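DNA polymerase sliding clamp 2 (Sulfolobus tokodaii, PDB 3AIZ) forms part of the ring-shaped sliding clamp that encircles DNA and tethers DNA polymerase and other processing proteins to it during replication. Local coordinates at residues T165-T170 with T176-L181. Numbering follows the deposited sequence.
Sequences TVTLST and TYKSLL
Val166, Leu168 and Thr170 pair antiparallel with Leu181, Ser179 and Tyr177 through six backbone hydrogen bonds, two to each pair. At the Val166 end the bonds are nearly straight: Leu181 N meets Val166 O at 2.8 Å. Their side chains share one face, where Leu168, Thr170, Tyr177 and Leu181 touch helix 140-150. There Val166 CB lies 4.2 Å from Leu181 CB, and Leu168 CD1 approaches Leu181 CD1 at the same separation. Leu168 also sets its CB 3.7 Å from Ser179 OG. Thr170 crosses Tyr177 at a slant, with OG1 3.3 Å from Tyr177 CB. With CG trans to the backbone N (chi1 171°), the Tyr177 ring lies forward along its own strand, the Ser179 backbone N beneath one face near the rim. Its OH then accepts a weak hydrogen bond from Ser179 OG at 3.1 Å. The other face of the hairpin is more polar. Thr167 and Leu180 lie side by side, and Leu180 CD2 rests against the threonine's OG1 and CG2. Lys178 bends at chi3 (-59°), and its CG and CE both flank Ser169 OG, with CG at 3.5 Å. Strand 175-183 continues the sheet into a strand of the neighbouring PCNA3 (clamp C) chain, whose Phe109 ring meets that of Tyr177, planes at about 50°. This is a beta hairpin in the C-terminal domain, at the edge-to-edge subunit interface characteristic of PCNA sliding clamps.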
loop_
_atom_site.group_PDB
_atom_site.type_symbol
_atom_site.label_atom_id
_atom_site.label_comp_id
_atom_site.label_asym_id
_atom_site.label_seq_id
_atom_site.Cartn_x
_atom_site.Cartn_y
_atom_site.Cartn_z
ATOM N N THR A 165 -8.364 31.734 -37.581
ATOM C CA THR A 165 -7.297 30.902 -37.030
ATOM C C THR A 165 -6.449 31.608 -35.975
ATOM O O THR A 165 -5.997 32.733 -36.178
ATOM C CB THR A 165 -6.363 30.390 -38.146
ATOM O OG1 THR A 165 -7.115 29.610 -39.085
ATOM C CG2 THR A 165 -5.247 29.536 -37.564
ATOM N N VAL A 166 -6.234 30.935 -34.848
ATOM C CA VAL A 166 -5.316 31.421 -33.825
ATOM C C VAL A 166 -4.038 30.591 -33.868
ATOM O O VAL A 166 -4.087 29.362 -33.865
ATOM C CB VAL A 166 -5.932 31.347 -32.414
ATOM C CG1 VAL A 166 -4.939 31.840 -31.374
ATOM C CG2 VAL A 166 -7.214 32.162 -32.350
ATOM N N THR A 167 -2.895 31.267 -33.910
ATOM C CA THR A 167 -1.614 30.595 -34.088
ATOM C C THR A 167 -0.635 30.901 -32.958
ATOM O O THR A 167 -0.471 32.053 -32.564
ATOM C CB THR A 167 -0.963 31.000 -35.426
ATOM O OG1 THR A 167 -1.833 30.650 -36.510
ATOM C CG2 THR A 167 0.374 30.304 -35.606
ATOM N N LEU A 168 0.011 29.861 -32.440
ATOM C CA LEU A 168 1.057 30.030 -31.435
ATOM C C LEU A 168 2.379 29.492 -31.972
ATOM O O LEU A 168 2.420 28.407 -32.550
ATOM C CB LEU A 168 0.683 29.321 -30.130
ATOM C CG LEU A 168 -0.551 29.826 -29.377
ATOM C CD1 LEU A 168 -1.831 29.313 -30.020
ATOM C CD2 LEU A 168 -0.492 29.413 -27.917
ATOM N N SER A 169 3.456 30.250 -31.783
ATOM C CA SER A 169 4.754 29.884 -32.346
ATOM C C SER A 169 5.917 30.145 -31.394
ATOM O O SER A 169 5.948 31.158 -30.699
ATOM C CB SER A 169 4.996 30.640 -33.654
ATOM O OG SER A 169 4.035 30.290 -34.633
ATOM N N THR A 170 6.875 29.224 -31.378
ATOM C CA THR A 170 8.102 29.397 -30.608
ATOM C C THR A 170 9.298 28.843 -31.373
ATOM O O THR A 170 9.141 28.021 -32.275
ATOM C CB THR A 170 8.022 28.704 -29.236
ATOM O OG1 THR A 170 7.808 27.298 -29.418
ATOM C CG2 THR A 170 6.889 29.281 -28.414
ATOM N N THR A 176 11.570 24.201 -33.609
ATOM C CA THR A 176 10.427 25.063 -33.882
ATOM C C THR A 176 9.115 24.422 -33.449
ATOM O O THR A 176 8.945 23.209 -33.550
ATOM C CB THR A 176 10.347 25.412 -35.382
ATOM O OG1 THR A 176 10.849 26.737 -35.592
ATOM C CG2 THR A 176 8.910 25.335 -35.881
ATOM N N TYR A 177 8.195 25.246 -32.960
ATOM C CA TYR A 177 6.858 24.784 -32.603
ATOM C C TYR A 177 5.802 25.740 -33.139
ATOM O O TYR A 177 5.971 26.957 -33.086
ATOM C CB TYR A 177 6.716 24.649 -31.087
ATOM C CG TYR A 177 5.297 24.386 -30.631
ATOM C CD1 TYR A 177 4.751 23.112 -30.697
ATOM C CD2 TYR A 177 4.505 25.411 -30.133
ATOM C CE1 TYR A 177 3.457 22.866 -30.282
ATOM C CE2 TYR A 177 3.210 25.174 -29.714
ATOM C CZ TYR A 177 2.692 23.900 -29.790
ATOM O OH TYR A 177 1.401 23.659 -29.374
ATOM N N LYS A 178 4.713 25.182 -33.655
ATOM C CA LYS A 178 3.619 25.989 -34.180
ATOM C C LYS A 178 2.300 25.224 -34.168
ATOM O O LYS A 178 2.095 24.310 -34.967
ATOM C CB LYS A 178 3.936 26.465 -35.599
ATOM C CG LYS A 178 2.864 27.359 -36.204
ATOM C CD LYS A 178 3.219 27.766 -37.626
ATOM C CE LYS A 178 4.548 28.506 -37.675
ATOM N NZ LYS A 178 4.942 28.850 -39.071
ATOM N N SER A 179 1.409 25.602 -33.257
ATOM C CA SER A 179 0.086 24.992 -33.181
ATOM C C SER A 179 -0.975 25.921 -33.760
ATOM O O SER A 179 -0.813 27.141 -33.760
ATOM C CB SER A 179 -0.263 24.630 -31.737
ATOM O OG SER A 179 -0.211 25.767 -30.894
ATOM N N LEU A 180 -2.059 25.334 -34.254
ATOM C CA LEU A 180 -3.141 26.104 -34.854
ATOM C C LEU A 180 -4.473 25.772 -34.198
ATOM O O LEU A 180 -4.876 24.609 -34.139
ATOM C CB LEU A 180 -3.224 25.829 -36.357
ATOM C CG LEU A 180 -1.937 26.041 -37.156
ATOM C CD1 LEU A 180 -2.131 25.625 -38.607
ATOM C CD2 LEU A 180 -1.479 27.488 -37.064
ATOM N N LEU A 181 -5.153 26.799 -33.705
ATOM C CA LEU A 181 -6.460 26.619 -33.090
ATOM C C LEU A 181 -7.538 27.251 -33.963
ATOM O O LEU A 181 -7.450 28.425 -34.322
ATOM C CB LEU A 181 -6.479 27.227 -31.688
ATOM C CG LEU A 181 -5.335 26.796 -30.768
ATOM C CD1 LEU A 181 -5.506 27.384 -29.377
ATOM C CD2 LEU A 181 -5.242 25.281 -30.700
#